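Local coordinates for Vv2_1132 (Vibrio vulnificus CMCP6, PDB 5Y9S), which probably regulates transcription as a LysR-type factor, binding DNA through an N-terminal helix-turn-helix domain and sensing an effector through a C-terminal domain, at residues Leu14-Ser19 with Lys31-Thr36; Val183-Pro188 with His263-Ala268. All blocks are in the same frame, centred on the assembly; numbering follows the deposited sequence.

Contact 1 of 2, residues Leu14-Ser19 with Lys31-Thr36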
loop_
_atom_site.group_PDB
_atom_site.type_symbol
_atom_site.label_atom_id
_atom_site.label_comp_id
_atom_site.label_asym_id
_atom_site.label_seq_id
_atom_site.Cartn_x
_atom_site.Cartn_y
_atom_site.Cartn_z
ATOM N N LEU D 14 -14.041 6.197 2.709
ATOM C CA LEU D 14 -13.325 5.862 1.485
ATOM C C LEU D 14 -14.268 5.296 0.440
ATOM O O LEU D 14 -14.324 5.787 -0.691
ATOM C CB LEU D 14 -12.211 4.874 1.796
ATOM C CG LEU D 14 -11.271 5.355 2.887
ATOM C CD1 LEU D 14 -10.240 4.289 3.170
ATOM C CD2 LEU D 14 -10.608 6.634 2.467
ATOM N N GLU D 15 -15.023 4.260 0.790
ATOM C CA GLU D 15 -16.005 3.755 -0.170
ATOM C C GLU D 15 -17.084 4.792 -0.423
ATOM O O GLU D 15 -17.564 4.915 -1.555
ATOM C CB GLU D 15 -16.621 2.435 0.315
ATOM C CG GLU D 15 -15.694 1.599 1.207
ATOM C CD GLU D 15 -16.339 0.303 1.726
ATOM O OE1 GLU D 15 -16.899 -0.447 0.891
ATOM O OE2 GLU D 15 -16.290 0.035 2.959
ATOM N N ASP D 16 -17.458 5.564 0.603
ATOM C CA ASP D 16 -18.346 6.711 0.370
ATOM C C ASP D 16 -17.799 7.568 -0.752
ATOM O O ASP D 16 -18.497 7.872 -1.723
ATOM C CB ASP D 16 -18.485 7.562 1.633
ATOM C CG ASP D 16 -19.325 6.895 2.693
ATOM O OD1 ASP D 16 -19.994 5.906 2.354
ATOM O OD2 ASP D 16 -19.311 7.339 3.866
ATOM N N PHE D 17 -16.517 7.918 -0.645
ATOM C CA PHE D 17 -15.881 8.746 -1.657
ATOM C C PHE D 17 -15.935 8.075 -3.030
ATOM O O PHE D 17 -16.420 8.668 -3.998
ATOM C CB PHE D 17 -14.446 9.056 -1.249
ATOM C CG PHE D 17 -13.632 9.622 -2.368
ATOM C CD1 PHE D 17 -13.632 10.985 -2.629
ATOM C CD2 PHE D 17 -12.869 8.785 -3.178
ATOM C CE1 PHE D 17 -12.883 11.507 -3.677
ATOM C CE2 PHE D 17 -12.136 9.298 -4.238
ATOM C CZ PHE D 17 -12.136 10.670 -4.479
ATOM N N LEU D 18 -15.410 6.847 -3.140
ATOM C CA LEU D 18 -15.440 6.133 -4.418
ATOM C C LEU D 18 -16.857 6.085 -4.991
ATOM O O LEU D 18 -17.085 6.389 -6.173
ATOM C CB LEU D 18 -14.908 4.717 -4.232
ATOM C CG LEU D 18 -13.423 4.569 -3.842
ATOM C CD1 LEU D 18 -12.882 3.208 -4.211
ATOM C CD2 LEU D 18 -12.561 5.616 -4.493
ATOM N N SER D 19 -17.833 5.736 -4.146
ATOM C CA SER D 19 -19.200 5.559 -4.635
ATOM C C SER D 19 -19.772 6.855 -5.197
ATOM O O SER D 19 -20.486 6.826 -6.203
ATOM C CB SER D 19 -20.109 5.007 -3.536
ATOM O OG SER D 19 -21.462 5.285 -3.853
ATOM N N LYS D 31 -27.791 5.419 -1.787
ATOM C CA LYS D 31 -28.419 4.106 -1.904
ATOM C C LYS D 31 -27.362 3.023 -2.080
ATOM O O LYS D 31 -27.374 2.008 -1.376
ATOM C CB LYS D 31 -29.421 4.090 -3.060
ATOM C CG LYS D 31 -30.665 4.957 -2.838
ATOM C CD LYS D 31 -31.011 5.119 -1.354
ATOM C CE LYS D 31 -30.893 6.583 -0.898
ATOM N NZ LYS D 31 -30.990 6.710 0.589
ATOM N N ALA D 32 -26.416 3.243 -2.991
ATOM C CA ALA D 32 -25.335 2.281 -3.177
ATOM C C ALA D 32 -24.647 1.928 -1.865
ATOM O O ALA D 32 -24.188 0.793 -1.699
ATOM C CB ALA D 32 -24.322 2.818 -4.192
ATOM N N ARG D 33 -24.593 2.866 -0.909
ATOM C CA ARG D 33 -23.961 2.630 0.383
ATOM C C ARG D 33 -24.958 2.296 1.494
ATOM O O ARG D 33 -24.567 2.227 2.666
ATOM C CB ARG D 33 -23.112 3.841 0.783
ATOM C CG ARG D 33 -22.058 4.213 -0.267
ATOM C CD ARG D 33 -20.791 3.368 -0.127
ATOM N NE ARG D 33 -20.104 3.581 1.143
ATOM C CZ ARG D 33 -19.710 2.602 1.946
ATOM N NH1 ARG D 33 -19.078 2.875 3.076
ATOM N NH2 ARG D 33 -19.951 1.344 1.616
ATOM N N PHE D 34 -26.238 2.120 1.160
ATOM C CA PHE D 34 -27.250 1.610 2.095
ATOM C C PHE D 34 -27.392 2.480 3.344
ATOM O O PHE D 34 -27.507 1.972 4.464
ATOM C CB PHE D 34 -26.952 0.148 2.468
ATOM C CG PHE D 34 -26.735 -0.732 1.267
ATOM C CD1 PHE D 34 -27.762 -0.931 0.351
ATOM C CD2 PHE D 34 -25.496 -1.306 1.018
ATOM C CE1 PHE D 34 -27.577 -1.717 -0.773
ATOM C CE2 PHE D 34 -25.296 -2.090 -0.113
ATOM C CZ PHE D 34 -26.342 -2.297 -1.008
ATOM N N VAL D 35 -27.400 3.805 3.157
ATOM C CA VAL D 35 -27.663 4.758 4.238
ATOM C C VAL D 35 -28.602 5.842 3.707
ATOM O O VAL D 35 -28.866 5.928 2.500
ATOM C CB VAL D 35 -26.365 5.381 4.806
ATOM C CG1 VAL D 35 -25.469 4.301 5.399
ATOM C CG2 VAL D 35 -25.612 6.162 3.719
ATOM N N THR D 36 -29.127 6.668 4.628
ATOM C CA THR D 36 -29.982 7.782 4.219
ATOM C C THR D 36 -29.225 8.725 3.283
ATOM O O THR D 36 -27.997 8.856 3.357
ATOM C CB THR D 36 -30.508 8.561 5.434
ATOM O OG1 THR D 36 -29.418 9.120 6.183
ATOM C CG2 THR D 36 -31.338 7.649 6.359
#
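Asp-16 and Ser-19, one turn apart on helix 11-22, face Arg-33 and Ala-32 at the end of helix 26-32, with the CA atoms of Asp-16 and Arg-33 6.9 Å apart. Helix 26-32 closes in a Schellman motif with Phe-34, at positive phi, as C-prime residue, just after Arg-33. Bends at chi2 and chi3 (-83° and -63°) fold the arginine chain over helix 11-22, where CD packs on Ser-19 CB. The guanidinium meets Asp-16 at its edge: Arg-33 NE donates to Asp-16 OD1 at 2.6 Å in a fairly straight bond, close to the guanidinium plane and on the anti side of the carboxylate, somewhat out of its plane. NH1 adds a weak bond to the same oxygen and another to Lys-12 O. Over one face sits Glu-15 CB, 3.5 Å from Arg-33 CZ, and the Glu-15 carboxylate, turned 32° from the guanidinium plane, comes up to the NH2 end. Glu-15 OE1, 3.6 Å from Arg-33 NH2 and well out of that plane, makes a long salt bridge by charge alone. Small residues suit the remaining seam, where Ser-19 OG, 3.8 Å from Ala-32 CB, bonds weakly to Ala-29 O. One buried aspartate of the helix-turn-helix region thus serves two arginines, OD1 taking Arg-33 and OD2 Arg-43; it joins helix 11-22 to the end of helix 26-32 and to helix 37-51, its charge probably balanced by theirs.

Contact 2 of 2, residues Val183-Pro188 with His263-Ala268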
loop_
_atom_site.group_PDB
_atom_site.type_symbol
_atom_site.label_atom_id
_atom_site.label_comp_id
_atom_site.label_asym_id
_atom_site.label_seq_id
_atom_site.Cartn_x
_atom_site.Cartn_y
_atom_site.Cartn_z
ATOM N N VAL D 183 -10.454 -38.306 -25.949
ATOM C CA VAL D 183 -10.657 -38.754 -27.331
ATOM C C VAL D 183 -10.768 -37.584 -28.292
ATOM O O VAL D 183 -11.225 -36.505 -27.904
ATOM C CB VAL D 183 -11.895 -39.647 -27.440
ATOM C CG1 VAL D 183 -11.740 -40.839 -26.494
ATOM C CG2 VAL D 183 -13.169 -38.836 -27.153
ATOM N N PRO D 184 -10.336 -37.741 -29.540
ATOM C CA PRO D 184 -10.530 -36.670 -30.528
ATOM C C PRO D 184 -11.959 -36.712 -31.055
ATOM O O PRO D 184 -12.451 -37.772 -31.451
ATOM C CB PRO D 184 -9.518 -37.011 -31.622
ATOM C CG PRO D 184 -9.413 -38.521 -31.554
ATOM C CD PRO D 184 -9.610 -38.897 -30.100
ATOM N N VAL D 185 -12.629 -35.560 -31.044
ATOM C CA VAL D 185 -14.004 -35.448 -31.516
ATOM C C VAL D 185 -14.095 -34.376 -32.592
ATOM O O VAL D 185 -13.263 -33.466 -32.673
ATOM C CB VAL D 185 -14.999 -35.117 -30.386
ATOM C CG1 VAL D 185 -15.118 -36.295 -29.409
ATOM C CG2 VAL D 185 -14.595 -33.804 -29.700
ATOM N N VAL D 186 -15.154 -34.485 -33.401
ATOM C CA VAL D 186 -15.361 -33.605 -34.546
ATOM C C VAL D 186 -16.847 -33.568 -34.863
ATOM O O VAL D 186 -17.578 -34.525 -34.597
ATOM C CB VAL D 186 -14.526 -34.081 -35.764
ATOM C CG1 VAL D 186 -15.050 -35.381 -36.296
ATOM C CG2 VAL D 186 -14.503 -33.026 -36.846
ATOM N N ALA D 187 -17.297 -32.452 -35.435
ATOM C CA ALA D 187 -18.679 -32.371 -35.877
ATOM C C ALA D 187 -18.894 -33.341 -37.042
ATOM O O ALA D 187 -17.978 -33.564 -37.840
ATOM C CB ALA D 187 -19.037 -30.940 -36.289
ATOM N N PRO D 188 -20.071 -33.962 -37.139
ATOM C CA PRO D 188 -20.266 -34.987 -38.180
ATOM C C PRO D 188 -20.017 -34.484 -39.589
ATOM O O PRO D 188 -19.493 -35.232 -40.424
ATOM C CB PRO D 188 -21.725 -35.408 -37.974
ATOM C CG PRO D 188 -21.972 -35.156 -36.518
ATOM C CD PRO D 188 -21.209 -33.900 -36.205
ATOM N N HIS D 263 -25.655 -37.275 -31.245
ATOM C CA HIS D 263 -25.036 -37.327 -32.571
ATOM C C HIS D 263 -24.608 -35.954 -33.063
ATOM O O HIS D 263 -24.547 -35.708 -34.271
ATOM C CB HIS D 263 -25.959 -37.976 -33.599
ATOM C CG HIS D 263 -26.534 -39.277 -33.152
ATOM N ND1 HIS D 263 -27.862 -39.425 -32.823
ATOM C CD2 HIS D 263 -25.966 -40.493 -32.984
ATOM C CE1 HIS D 263 -28.093 -40.677 -32.473
ATOM N NE2 HIS D 263 -26.958 -41.346 -32.559
ATOM N N ARG D 264 -24.310 -35.050 -32.140
ATOM C CA ARG D 264 -23.761 -33.759 -32.512
ATOM C C ARG D 264 -22.238 -33.766 -32.536
ATOM O O ARG D 264 -21.630 -32.784 -32.976
ATOM C CB ARG D 264 -24.290 -32.674 -31.562
ATOM C CG ARG D 264 -25.755 -32.313 -31.829
ATOM C CD ARG D 264 -26.193 -31.127 -31.012
ATOM N NE ARG D 264 -26.072 -31.408 -29.588
ATOM C CZ ARG D 264 -25.850 -30.478 -28.663
ATOM N NH1 ARG D 264 -25.734 -29.203 -29.025
ATOM N NH2 ARG D 264 -25.741 -30.819 -27.380
ATOM N N LEU D 265 -21.613 -34.854 -32.098
ATOM C CA LEU D 265 -20.174 -35.030 -32.194
ATOM C C LEU D 265 -19.913 -36.497 -32.448
ATOM O O LEU D 265 -20.662 -37.358 -31.985
ATOM C CB LEU D 265 -19.437 -34.605 -30.917
ATOM C CG LEU D 265 -19.280 -33.119 -30.649
ATOM C CD1 LEU D 265 -18.835 -32.907 -29.223
ATOM C CD2 LEU D 265 -18.281 -32.505 -31.650
ATOM N N VAL D 266 -18.855 -36.774 -33.193
ATOM C CA VAL D 266 -18.417 -38.137 -33.437
ATOM C C VAL D 266 -16.947 -38.243 -33.063
ATOM O O VAL D 266 -16.162 -37.310 -33.298
ATOM C CB VAL D 266 -18.625 -38.557 -34.912
ATOM C CG1 VAL D 266 -18.465 -40.058 -35.057
ATOM C CG2 VAL D 266 -20.012 -38.159 -35.419
ATOM N N ILE D 267 -16.574 -39.383 -32.481
ATOM C CA ILE D 267 -15.169 -39.674 -32.263
ATOM C C ILE D 267 -14.490 -39.807 -33.620
ATOM O O ILE D 267 -15.022 -40.446 -34.534
ATOM C CB ILE D 267 -15.009 -40.947 -31.419
ATOM C CG1 ILE D 267 -15.509 -40.701 -29.996
ATOM C CG2 ILE D 267 -13.560 -41.416 -31.420
ATOM C CD1 ILE D 267 -15.776 -41.969 -29.227
ATOM N N ALA D 268 -13.348 -39.149 -33.782
ATOM C CA ALA D 268 -12.581 -39.225 -35.019
ATOM C C ALA D 268 -11.487 -40.279 -34.892
ATOM O O ALA D 268 -10.946 -40.512 -33.810
ATOM C CB ALA D 268 -11.960 -37.868 -35.374
#
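Val-185 and Ile-267 form an antiparallel non-hydrogen-bonded pair, followed by the hydrogen-bonded pair of Val-186 with Val-266, so the short strand 266-267 is zipped onto the end of strand 172-186. This ladder is the tight part. Val-266 N reaches Val-186 O at 2.9 Å almost straight, at 171°, whereas the return bond from Val-186 N to Val-266 O is more bent, at 143°. Ala-268 N closes the ladder on Pro-184 O at 2.9 Å. Proline has no N-H to give, but its carbonyl is still a full acceptor, and Pro-184 CG packs 3.4 Å from Ala-268 O. The chi1 of Leu-265 (-75°) swings its isobutyl group back over strand 172-186, bringing CD2 within 3.6 Å of Val-186 O.

Side chains meet more loosely: Val-183 CG2 lies 4.1 Å from Ile-267 CG1, and on the other face Val-186 CG1 meets the small methyl of Ala-268. Toward solvent the pairing gives way to loop. Exposed Pro-188 has no hydrogen-bonded pairing here, yet its CD lies 3.4 Å from Arg-264 O and its CG leans on Val-266 CG2. The His-263 ring leads away, and Arg-264 turns away to lie on Ile-243 and Glu-259.

Backbone bonds therefore set the register of this sheet edge in the substrate-binding domain, while valine, isoleucine and leucine give its inner face apolar contact, Leu-265 against helix 235-243 and Val-185 against strand 248-252.

Contact 1 comes first along the chain and is complete before contact 2 begins. It lies in the N-terminal helix-turn-helix family region, among helices 11-22, 26-32 and 37-51, whereas contact 2 belongs to the mixed sheet of the LysR substrate-binding domain. The two share no helix, strand or sheet. Their centres are 53 Å apart, on opposite sides of the chain's centre, and their nearest atoms are about 39 Å apart. The long helix 67-90 runs between the two regions in sequence. This separation fits a LysR-type regulator, in which a change in the effector-binding domain would probably reach the DNA-binding domain through domain and subunit arrangement in the tetramer.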